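Local atomic coordinates of periplasmic sugar-binding domain protein (Pseudomonas fluorescens Pf-5, PDB entry 3H75), a protein that probably binds a carbohydrate in the periplasm, as a two-domain member of the bacterial solute-binding protein 2 family. Residues Arg54-Gly59 / Asp64-Val69; Gly266-Val271 / Trp290-Phe295; Ala272-Ala277 / Asp318-Ser323. All blocks are in the same frame, centred on the assembly; numbering follows the deposited sequence.

Contact 1. Residues Arg54-Gly59 / Asp64-Val69; sequences RELFQG and DYLMLV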
loop_
_atom_site.group_PDB
_atom_site.type_symbol
_atom_site.label_atom_id
_atom_site.label_comp_id
_atom_site.label_asym_id
_atom_site.label_seq_id
_atom_site.Cartn_x
_atom_site.Cartn_y
_atom_site.Cartn_z
ATOM N N ARG A 54 -1.963 20.481 12.561
ATOM C CA ARG A 54 -1.681 21.731 13.260
ATOM C C ARG A 54 -2.921 22.247 13.980
ATOM O O ARG A 54 -2.864 22.601 15.159
ATOM C CB ARG A 54 -1.174 22.792 12.275
ATOM C CG ARG A 54 -0.768 24.103 12.939
ATOM C CD ARG A 54 -0.123 25.076 11.955
ATOM N NE ARG A 54 1.015 24.480 11.259
ATOM C CZ ARG A 54 1.901 25.166 10.542
ATOM N NH1 ARG A 54 1.789 26.483 10.423
ATOM N NH2 ARG A 54 2.900 24.533 9.938
ATOM N N GLU A 55 -4.048 22.279 13.275
ATOM C CA GLU A 55 -5.281 22.769 13.868
ATOM C C GLU A 55 -5.882 21.812 14.897
ATOM O O GLU A 55 -6.579 22.244 15.816
ATOM C CB GLU A 55 -6.281 23.118 12.761
ATOM C CG GLU A 55 -5.832 24.343 11.951
ATOM C CD GLU A 55 -6.771 24.711 10.816
ATOM O OE1 GLU A 55 -7.997 24.758 11.039
ATOM O OE2 GLU A 55 -6.276 24.968 9.698
ATOM N N LEU A 56 -5.599 20.518 14.762
ATOM C CA LEU A 56 -6.101 19.536 15.723
ATOM C C LEU A 56 -5.426 19.755 17.076
ATOM O O LEU A 56 -6.069 19.681 18.125
ATOM C CB LEU A 56 -5.807 18.106 15.250
ATOM C CG LEU A 56 -6.888 17.335 14.491
ATOM C CD1 LEU A 56 -6.336 15.976 14.073
ATOM C CD2 LEU A 56 -8.120 17.160 15.372
ATOM N N PHE A 57 -4.124 20.019 17.044
ATOM C CA PHE A 57 -3.366 20.243 18.271
ATOM C C PHE A 57 -3.776 21.531 18.979
ATOM O O PHE A 57 -3.697 21.621 20.204
ATOM C CB PHE A 57 -1.864 20.295 17.975
ATOM C CG PHE A 57 -1.313 19.034 17.375
ATOM C CD1 PHE A 57 -1.633 17.792 17.911
ATOM C CD2 PHE A 57 -0.443 19.091 16.290
ATOM C CE1 PHE A 57 -1.094 16.624 17.374
ATOM C CE2 PHE A 57 0.101 17.931 15.748
ATOM C CZ PHE A 57 -0.225 16.695 16.290
ATOM N N GLN A 58 -4.216 22.522 18.212
ATOM C CA GLN A 58 -4.617 23.804 18.787
ATOM C C GLN A 58 -6.072 23.834 19.235
ATOM O O GLN A 58 -6.481 24.733 19.969
ATOM C CB GLN A 58 -4.394 24.931 17.779
ATOM C CG GLN A 58 -2.986 25.015 17.223
ATOM C CD GLN A 58 -2.821 26.172 16.256
ATOM O OE1 GLN A 58 -3.800 26.785 15.834
ATOM N NE2 GLN A 58 -1.580 26.467 15.891
ATOM N N GLY A 59 -6.855 22.855 18.794
ATOM C CA GLY A 59 -8.260 22.826 19.161
ATOM C C GLY A 59 -8.584 22.039 20.414
ATOM O O GLY A 59 -7.711 21.414 21.018
ATOM N N ASP A 64 -7.855 10.704 21.227
ATOM C CA ASP A 64 -6.889 9.987 22.048
ATOM C C ASP A 64 -5.661 9.683 21.198
ATOM O O ASP A 64 -4.528 9.781 21.669
ATOM C CB ASP A 64 -7.483 8.676 22.572
ATOM C CG ASP A 64 -8.624 8.897 23.542
ATOM O OD1 ASP A 64 -8.468 9.734 24.454
ATOM O OD2 ASP A 64 -9.671 8.230 23.403
ATOM N N TYR A 65 -5.904 9.323 19.939
ATOM C CA TYR A 65 -4.841 8.981 18.999
ATOM C C TYR A 65 -4.947 9.748 17.687
ATOM O O TYR A 65 -6.047 10.047 17.209
ATOM C CB TYR A 65 -4.894 7.487 18.661
ATOM C CG TYR A 65 -4.734 6.566 19.843
ATOM C CD1 TYR A 65 -3.473 6.127 20.243
ATOM C CD2 TYR A 65 -5.845 6.145 20.575
ATOM C CE1 TYR A 65 -3.320 5.291 21.348
ATOM C CE2 TYR A 65 -5.702 5.312 21.683
ATOM C CZ TYR A 65 -4.437 4.892 22.062
ATOM O OH TYR A 65 -4.293 4.085 23.167
ATOM N N LEU A 66 -3.787 10.040 17.106
ATOM C CA LEU A 66 -3.684 10.715 15.819
ATOM C C LEU A 66 -2.851 9.751 14.974
ATOM O O LEU A 66 -1.705 9.451 15.312
ATOM C CB LEU A 66 -2.947 12.054 15.963
ATOM C CG LEU A 66 -3.162 13.209 14.969
ATOM C CD1 LEU A 66 -1.807 13.797 14.592
ATOM C CD2 LEU A 66 -3.924 12.752 13.734
HETATM N N MSE A 67 -3.441 9.239 13.898
HETATM C CA MSE A 67 -2.749 8.313 13.014
HETATM C C MSE A 67 -2.406 9.015 11.708
HETATM O O MSE A 67 -3.221 9.747 11.160
HETATM C CB MSE A 67 -3.631 7.104 12.727
HETATM C CG MSE A 67 -2.903 5.968 12.038
HETATM SE SE MSE A 67 -4.138 4.521 11.673
HETATM C CE MSE A 67 -4.969 4.327 13.378
ATOM N N LEU A 68 -1.196 8.803 11.213
ATOM C CA LEU A 68 -0.781 9.444 9.975
ATOM C C LEU A 68 0.216 8.580 9.227
ATOM O O LEU A 68 0.892 7.737 9.820
ATOM C CB LEU A 68 -0.137 10.805 10.265
ATOM C CG LEU A 68 1.087 10.777 11.192
ATOM C CD1 LEU A 68 2.088 11.850 10.773
ATOM C CD2 LEU A 68 0.640 10.971 12.635
ATOM N N VAL A 69 0.302 8.802 7.921
ATOM C CA VAL A 69 1.229 8.063 7.078
ATOM C C VAL A 69 2.573 8.770 7.137
ATOM O O VAL A 69 2.638 9.999 7.159
ATOM C CB VAL A 69 0.732 8.022 5.623
ATOM C CG1 VAL A 69 1.741 7.303 4.750
ATOM C CG2 VAL A 69 -0.625 7.322 5.559
#
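The ring of Phe57 is the one flat group that touches across this contact, and Leu66 meets it obliquely near its far end: Leu66 CD1 comes to 3.7 Å from Phe57 CZ, with CE1 of the same ring only slightly farther off. The leucine and phenylalanine side chains meet nearly perpendicular. The Phe57 side chain is also touched by Ile78, Leu81 and Ser82 of helix 74-82 and by Ser85, so it lies where helices 46-58 and 74-82 meet the sheet. The arrangement belongs to a beta-alpha-beta crossover of a parallel sheet: strand 36-41 leads into helix 46-58, and a short turn returns the chain to strand 65-69, on the far side of strand 5-10. The helix covers one face of the sheet, and Leu66 is the strand residue that meets segment 54-59. Leu66 faces helix 46-58, whereas Tyr65 and Met67, a selenomethionine here, turn to the other face and pack against helix 265-277. Leucine suits position 66 because its forked end can serve two partners at once. Its CB already points to the helix, and chi1 -155° with chi2 -135° parts the two methyls between the ring and Leu56. Phe57 starts from a less direct position, its CB not aimed at the strand, and a long side chain is what carries its CZ end to Leu66. Leu56, one residue earlier, does aim its CB at the strand and reaches it with a leucine. The contact is wholly apolar, as expected where a helix lies on a sheet, and its second half is a methyl pair: Leu56 CD1 rests 4.0 Å from Leu66 CD2.

Contact 2. Residues Gly266-Val271 / Trp290-Phe295; sequences GGWALV and WQLSLF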
loop_
_atom_site.group_PDB
_atom_site.type_symbol
_atom_site.label_atom_id
_atom_site.label_comp_id
_atom_site.label_asym_id
_atom_site.label_seq_id
_atom_site.Cartn_x
_atom_site.Cartn_y
_atom_site.Cartn_z
ATOM N N GLY A 266 -4.592 -0.268 7.978
ATOM C CA GLY A 266 -5.310 0.633 8.864
ATOM C C GLY A 266 -6.185 -0.102 9.867
ATOM O O GLY A 266 -6.283 0.301 11.031
ATOM N N GLY A 267 -6.827 -1.177 9.420
ATOM C CA GLY A 267 -7.687 -1.949 10.303
ATOM C C GLY A 267 -6.894 -2.608 11.414
ATOM O O GLY A 267 -7.300 -2.600 12.581
ATOM N N TRP A 268 -5.755 -3.190 11.055
ATOM C CA TRP A 268 -4.902 -3.846 12.039
ATOM C C TRP A 268 -4.394 -2.796 13.020
ATOM O O TRP A 268 -4.250 -3.061 14.211
ATOM C CB TRP A 268 -3.707 -4.511 11.356
ATOM C CG TRP A 268 -4.046 -5.412 10.206
ATOM C CD1 TRP A 268 -3.281 -5.622 9.094
ATOM C CD2 TRP A 268 -5.208 -6.245 10.055
ATOM N NE1 TRP A 268 -3.888 -6.531 8.262
ATOM C CE2 TRP A 268 -5.071 -6.929 8.825
ATOM C CE3 TRP A 268 -6.348 -6.480 10.837
ATOM C CZ2 TRP A 268 -6.035 -7.832 8.355
ATOM C CZ3 TRP A 268 -7.305 -7.379 10.370
ATOM C CH2 TRP A 268 -7.140 -8.042 9.139
ATOM N N ALA A 269 -4.110 -1.602 12.506
ATOM C CA ALA A 269 -3.624 -0.513 13.344
ATOM C C ALA A 269 -4.653 -0.178 14.419
ATOM O O ALA A 269 -4.296 0.087 15.567
ATOM C CB ALA A 269 -3.334 0.724 12.488
ATOM N N LEU A 270 -5.932 -0.190 14.054
ATOM C CA LEU A 270 -6.972 0.126 15.031
ATOM C C LEU A 270 -7.086 -0.964 16.092
ATOM O O LEU A 270 -7.420 -0.676 17.244
ATOM C CB LEU A 270 -8.315 0.371 14.334
ATOM C CG LEU A 270 -8.322 1.667 13.508
ATOM C CD1 LEU A 270 -9.659 1.861 12.829
ATOM C CD2 LEU A 270 -8.025 2.854 14.404
ATOM N N VAL A 271 -6.804 -2.210 15.719
ATOM C CA VAL A 271 -6.845 -3.292 16.699
ATOM C C VAL A 271 -5.737 -3.013 17.712
ATOM O O VAL A 271 -5.941 -3.127 18.923
ATOM C CB VAL A 271 -6.579 -4.674 16.060
ATOM C CG1 VAL A 271 -6.435 -5.732 17.153
ATOM C CG2 VAL A 271 -7.715 -5.043 15.122
ATOM N N TRP A 290 5.270 -2.244 14.972
ATOM C CA TRP A 290 4.942 -3.474 14.269
ATOM C C TRP A 290 5.478 -3.521 12.844
ATOM O O TRP A 290 5.403 -2.540 12.104
ATOM C CB TRP A 290 3.425 -3.653 14.233
ATOM C CG TRP A 290 2.827 -4.096 15.536
ATOM C CD1 TRP A 290 2.638 -5.380 15.953
ATOM C CD2 TRP A 290 2.332 -3.255 16.586
ATOM N NE1 TRP A 290 2.052 -5.396 17.196
ATOM C CE2 TRP A 290 1.852 -4.103 17.608
ATOM C CE3 TRP A 290 2.243 -1.867 16.762
ATOM C CZ2 TRP A 290 1.291 -3.610 18.794
ATOM C CZ3 TRP A 290 1.687 -1.377 17.940
ATOM C CH2 TRP A 290 1.217 -2.247 18.940
ATOM N N GLN A 291 6.021 -4.677 12.471
ATOM C CA GLN A 291 6.545 -4.906 11.129
ATOM C C GLN A 291 5.747 -6.094 10.602
ATOM O O GLN A 291 5.878 -7.213 11.104
ATOM C CB GLN A 291 8.038 -5.242 11.182
ATOM C CG GLN A 291 8.891 -4.138 11.792
ATOM C CD GLN A 291 10.367 -4.499 11.856
ATOM O OE1 GLN A 291 11.007 -4.742 10.832
ATOM N NE2 GLN A 291 10.913 -4.536 13.066
ATOM N N LEU A 292 4.916 -5.851 9.595
ATOM C CA LEU A 292 4.071 -6.901 9.047
ATOM C C LEU A 292 4.379 -7.261 7.601
ATOM O O LEU A 292 4.902 -6.451 6.841
ATOM C CB LEU A 292 2.599 -6.481 9.130
ATOM C CG LEU A 292 2.067 -5.894 10.443
ATOM C CD1 LEU A 292 0.611 -5.498 10.268
ATOM C CD2 LEU A 292 2.203 -6.915 11.560
ATOM N N SER A 293 4.056 -8.499 7.244
ATOM C CA SER A 293 4.217 -8.982 5.880
ATOM C C SER A 293 2.775 -9.127 5.427
ATOM O O SER A 293 2.098 -10.087 5.791
ATOM C CB SER A 293 4.922 -10.343 5.854
ATOM O OG SER A 293 6.291 -10.212 6.198
ATOM N N LEU A 294 2.295 -8.156 4.656
ATOM C CA LEU A 294 0.914 -8.173 4.199
ATOM C C LEU A 294 0.741 -8.472 2.715
ATOM O O LEU A 294 -0.287 -9.019 2.309
ATOM C CB LEU A 294 0.244 -6.831 4.515
ATOM C CG LEU A 294 0.183 -6.417 5.988
ATOM C CD1 LEU A 294 -0.415 -5.027 6.094
ATOM C CD2 LEU A 294 -0.659 -7.419 6.775
ATOM N N PHE A 295 1.738 -8.124 1.908
ATOM C CA PHE A 295 1.634 -8.342 0.471
ATOM C C PHE A 295 1.666 -9.791 0.025
ATOM O O PHE A 295 2.420 -10.606 0.551
ATOM C CB PHE A 295 2.734 -7.582 -0.272
ATOM C CG PHE A 295 2.456 -6.121 -0.437
ATOM C CD1 PHE A 295 1.353 -5.686 -1.163
ATOM C CD2 PHE A 295 3.305 -5.174 0.121
ATOM C CE1 PHE A 295 1.100 -4.323 -1.331
ATOM C CE2 PHE A 295 3.061 -3.809 -0.041
ATOM C CZ PHE A 295 1.954 -3.385 -0.770
#
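With chi1 at -51° the indole of Trp268 is sent toward segment 290-295, and chi2 at 148° turns its pyrrole end to two leucines there. Leu294 places its CG opposite its own carbonyl carbon, as Trp268 does, and chi2 176° carries its methyls out to the ring. Leu294 CD2 lies 3.7 Å from Trp268 NE1 and 3.9 Å from Trp268 CD1, the two side chains lying alongside each other and running in opposite senses. Leu292 adds a looser touch from two residues earlier, its CD1 at 4.1 Å from Trp268 CD1. Both methyls approach the indole obliquely. Spacing by two in an extended chain puts both leucines on the tryptophan side, while Gln291 and Ser293, alternating with them, are exposed; leucine suits the inward positions, Leu294 buried and Leu292 only partly so, and polar residues the exposed ones. Tryptophan suits the helix because its large ring can meet several neighbours: it also stacks with Phe335 and meets Phe25 edge-to-face. Segment 290-295 leaves the last strand of the parallel sheet, 289-291, and runs toward strand 296-297 of the other sheet, so it is one of the three connections between domains expected of a type I periplasmic binding protein fold. Asp121, just past strand 115-119, holds it through OD1, which accepts from the backbone N of both Leu294 and Phe295. Helix 265-277 thus lies beside this connection, with Met118 of strand 115-119 touching Trp268, Trp290 and Leu292, and Leu322 of helix 319-322 also packing on Trp268.

Contact 3. Residues Ala272-Ala277 / Asp318-Ser323; sequences ALHDDA and DFRGLS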
loop_
_atom_site.group_PDB
_atom_site.type_symbol
_atom_site.label_atom_id
_atom_site.label_comp_id
_atom_site.label_asym_id
_atom_site.label_seq_id
_atom_site.Cartn_x
_atom_site.Cartn_y
_atom_site.Cartn_z
ATOM N N ALA A 272 -4.561 -2.643 17.211
ATOM C CA ALA A 272 -3.426 -2.346 18.078
ATOM C C ALA A 272 -3.701 -1.145 18.983
ATOM O O ALA A 272 -3.373 -1.172 20.175
ATOM C CB ALA A 272 -2.174 -2.097 17.240
ATOM N N LEU A 273 -4.296 -0.091 18.429
ATOM C CA LEU A 273 -4.591 1.096 19.227
ATOM C C LEU A 273 -5.681 0.792 20.241
ATOM O O LEU A 273 -5.643 1.281 21.371
ATOM C CB LEU A 273 -5.004 2.266 18.330
ATOM C CG LEU A 273 -3.879 2.773 17.423
ATOM C CD1 LEU A 273 -4.358 3.992 16.649
ATOM C CD2 LEU A 273 -2.655 3.118 18.256
ATOM N N HIS A 274 -6.657 -0.009 19.831
ATOM C CA HIS A 274 -7.741 -0.408 20.720
ATOM C C HIS A 274 -7.130 -1.087 21.942
ATOM O O HIS A 274 -7.509 -0.807 23.081
ATOM C CB HIS A 274 -8.679 -1.370 19.981
ATOM C CG HIS A 274 -9.609 -2.129 20.876
ATOM N ND1 HIS A 274 -9.219 -3.245 21.582
ATOM C CD2 HIS A 274 -10.922 -1.944 21.162
ATOM C CE1 HIS A 274 -10.250 -3.719 22.261
ATOM N NE2 HIS A 274 -11.294 -2.948 22.023
ATOM N N ASP A 275 -6.170 -1.970 21.699
ATOM C CA ASP A 275 -5.516 -2.685 22.784
ATOM C C ASP A 275 -4.613 -1.777 23.606
ATOM O O ASP A 275 -4.521 -1.932 24.821
ATOM C CB ASP A 275 -4.726 -3.875 22.231
ATOM C CG ASP A 275 -5.629 -5.018 21.798
ATOM O OD1 ASP A 275 -6.863 -4.888 21.938
ATOM O OD2 ASP A 275 -5.107 -6.048 21.323
ATOM N N ASP A 276 -3.953 -0.822 22.958
ATOM C CA ASP A 276 -3.086 0.092 23.694
ATOM C C ASP A 276 -3.899 0.872 24.720
ATOM O O ASP A 276 -3.453 1.084 25.849
ATOM C CB ASP A 276 -2.406 1.089 22.758
ATOM C CG ASP A 276 -1.546 2.090 23.510
ATOM O OD1 ASP A 276 -0.465 1.701 23.997
ATOM O OD2 ASP A 276 -1.959 3.262 23.632
ATOM N N ALA A 277 -5.094 1.301 24.321
ATOM C CA ALA A 277 -5.966 2.064 25.203
ATOM C C ALA A 277 -6.391 1.222 26.398
ATOM O O ALA A 277 -6.693 1.757 27.462
ATOM C CB ALA A 277 -7.195 2.549 24.440
ATOM N N ASP A 318 -13.493 -10.471 11.970
ATOM C CA ASP A 318 -13.838 -10.365 13.381
ATOM C C ASP A 318 -12.712 -9.638 14.101
ATOM O O ASP A 318 -11.841 -10.256 14.705
ATOM C CB ASP A 318 -14.048 -11.755 13.985
ATOM C CG ASP A 318 -14.277 -11.708 15.480
ATOM O OD1 ASP A 318 -14.938 -10.753 15.948
ATOM O OD2 ASP A 318 -13.809 -12.629 16.185
ATOM N N PHE A 319 -12.740 -8.312 14.020
ATOM C CA PHE A 319 -11.719 -7.480 14.641
ATOM C C PHE A 319 -11.658 -7.634 16.158
ATOM O O PHE A 319 -10.579 -7.810 16.721
ATOM C CB PHE A 319 -11.955 -6.017 14.268
ATOM C CG PHE A 319 -11.756 -5.728 12.805
ATOM C CD1 PHE A 319 -10.476 -5.605 12.274
ATOM C CD2 PHE A 319 -12.848 -5.588 11.958
ATOM C CE1 PHE A 319 -10.287 -5.345 10.912
ATOM C CE2 PHE A 319 -12.670 -5.328 10.596
ATOM C CZ PHE A 319 -11.384 -5.205 10.076
ATOM N N ARG A 320 -12.808 -7.566 16.821
ATOM C CA ARG A 320 -12.823 -7.705 18.273
ATOM C C ARG A 320 -12.146 -9.019 18.649
ATOM O O ARG A 320 -11.485 -9.116 19.682
ATOM C CB ARG A 320 -14.257 -7.675 18.807
ATOM C CG ARG A 320 -14.342 -7.631 20.326
ATOM C CD ARG A 320 -15.775 -7.449 20.802
ATOM N NE ARG A 320 -16.325 -6.149 20.425
ATOM C CZ ARG A 320 -15.897 -4.984 20.905
ATOM N NH1 ARG A 320 -14.906 -4.946 21.789
ATOM N NH2 ARG A 320 -16.460 -3.852 20.501
ATOM N N GLY A 321 -12.300 -10.025 17.791
ATOM C CA GLY A 321 -11.686 -11.316 18.044
ATOM C C GLY A 321 -10.173 -11.290 17.930
ATOM O O GLY A 321 -9.487 -12.172 18.446
ATOM N N LEU A 322 -9.643 -10.277 17.252
ATOM C CA LEU A 322 -8.202 -10.147 17.084
ATOM C C LEU A 322 -7.572 -9.468 18.293
ATOM O O LEU A 322 -6.362 -9.533 18.492
ATOM C CB LEU A 322 -7.885 -9.344 15.821
ATOM C CG LEU A 322 -8.294 -10.003 14.504
ATOM C CD1 LEU A 322 -7.988 -9.065 13.350
ATOM C CD2 LEU A 322 -7.547 -11.316 14.334
ATOM N N SER A 323 -8.399 -8.807 19.095
ATOM C CA SER A 323 -7.907 -8.127 20.286
ATOM C C SER A 323 -7.245 -9.122 21.228
ATOM O O SER A 323 -7.689 -10.264 21.352
ATOM C CB SER A 323 -9.056 -7.429 21.012
ATOM O OG SER A 323 -8.606 -6.864 22.231
#
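Asp275 OD1 is gripped by two donors, the hydroxyl of Ser323 and the ring N-H of His274. Ser323 OG donates to Asp275 OD1 over 2.7 Å on the syn side of the carboxylate, while His274 ND1 donates to the same oxygen over 2.9 Å from the anti side. The histidine bond is fairly straight (159° at the hydrogen), and OD1 lies almost exactly in the imidazole plane, although both donors stand somewhat out of the carboxylate plane. His274 and Asp275 are neighbours on one helix; chi1 165° swings the histidine ring to the side of Asp275, and the ring's own turn presents ND1 to OD1. The other oxygen, OD2, accepts from Tyr333 OH and from the backbone N of Ala324. Bonds at both oxygens fix the rotation of the carboxylate about CB-CG, and these four donors would help to offset a buried negative charge. Replacing Asp275 with an alanine would probably leave Ser323 OG, His274 ND1, Tyr333 OH and Ala324 N without the carboxylate that accepts from them, and free the imidazole to turn. Serine suits its place by being small enough to come close: its OG also sits 3.5 Å from His274 CE1 and takes a bond from Gln325 N. Arg320 reaches across at the outer margin, bending its chain at chi3 to put NH1 4.1 Å from His274 NE2, with the guanidinium and ring planes 68° apart. The contact thus ties the later turns of helix 265-277 to the short, weakly bonded helix at about 319-322, near the C-terminal end of the chain. Helix 17-33 lies alongside both, with Leu33 touching His274, Ala29 touching Phe319, and Asp32 accepting from Arg320 N.

Helix 265-277 joins the three contacts: it supplies a segment to contacts 2 and 3 and packs under the strand of contact 1. Contacts 2 and 3 have centres about 12 Å apart and meet where Trp268 CZ3 lies 3.5 Å from Leu322 CD1. Contact 1 is centred about 21 Å from each of the others, yet its strand touches both, through Met67 CE at 3.5 Å from Leu270 CD2 and through a probable hydrogen bond of 2.5 Å between Tyr65 OH and Asp276 OD2. Contact 2 lies at a connection between the domains, where a sugar cleft would be expected nearby; contacts 1 and 3 belong to the body of one domain.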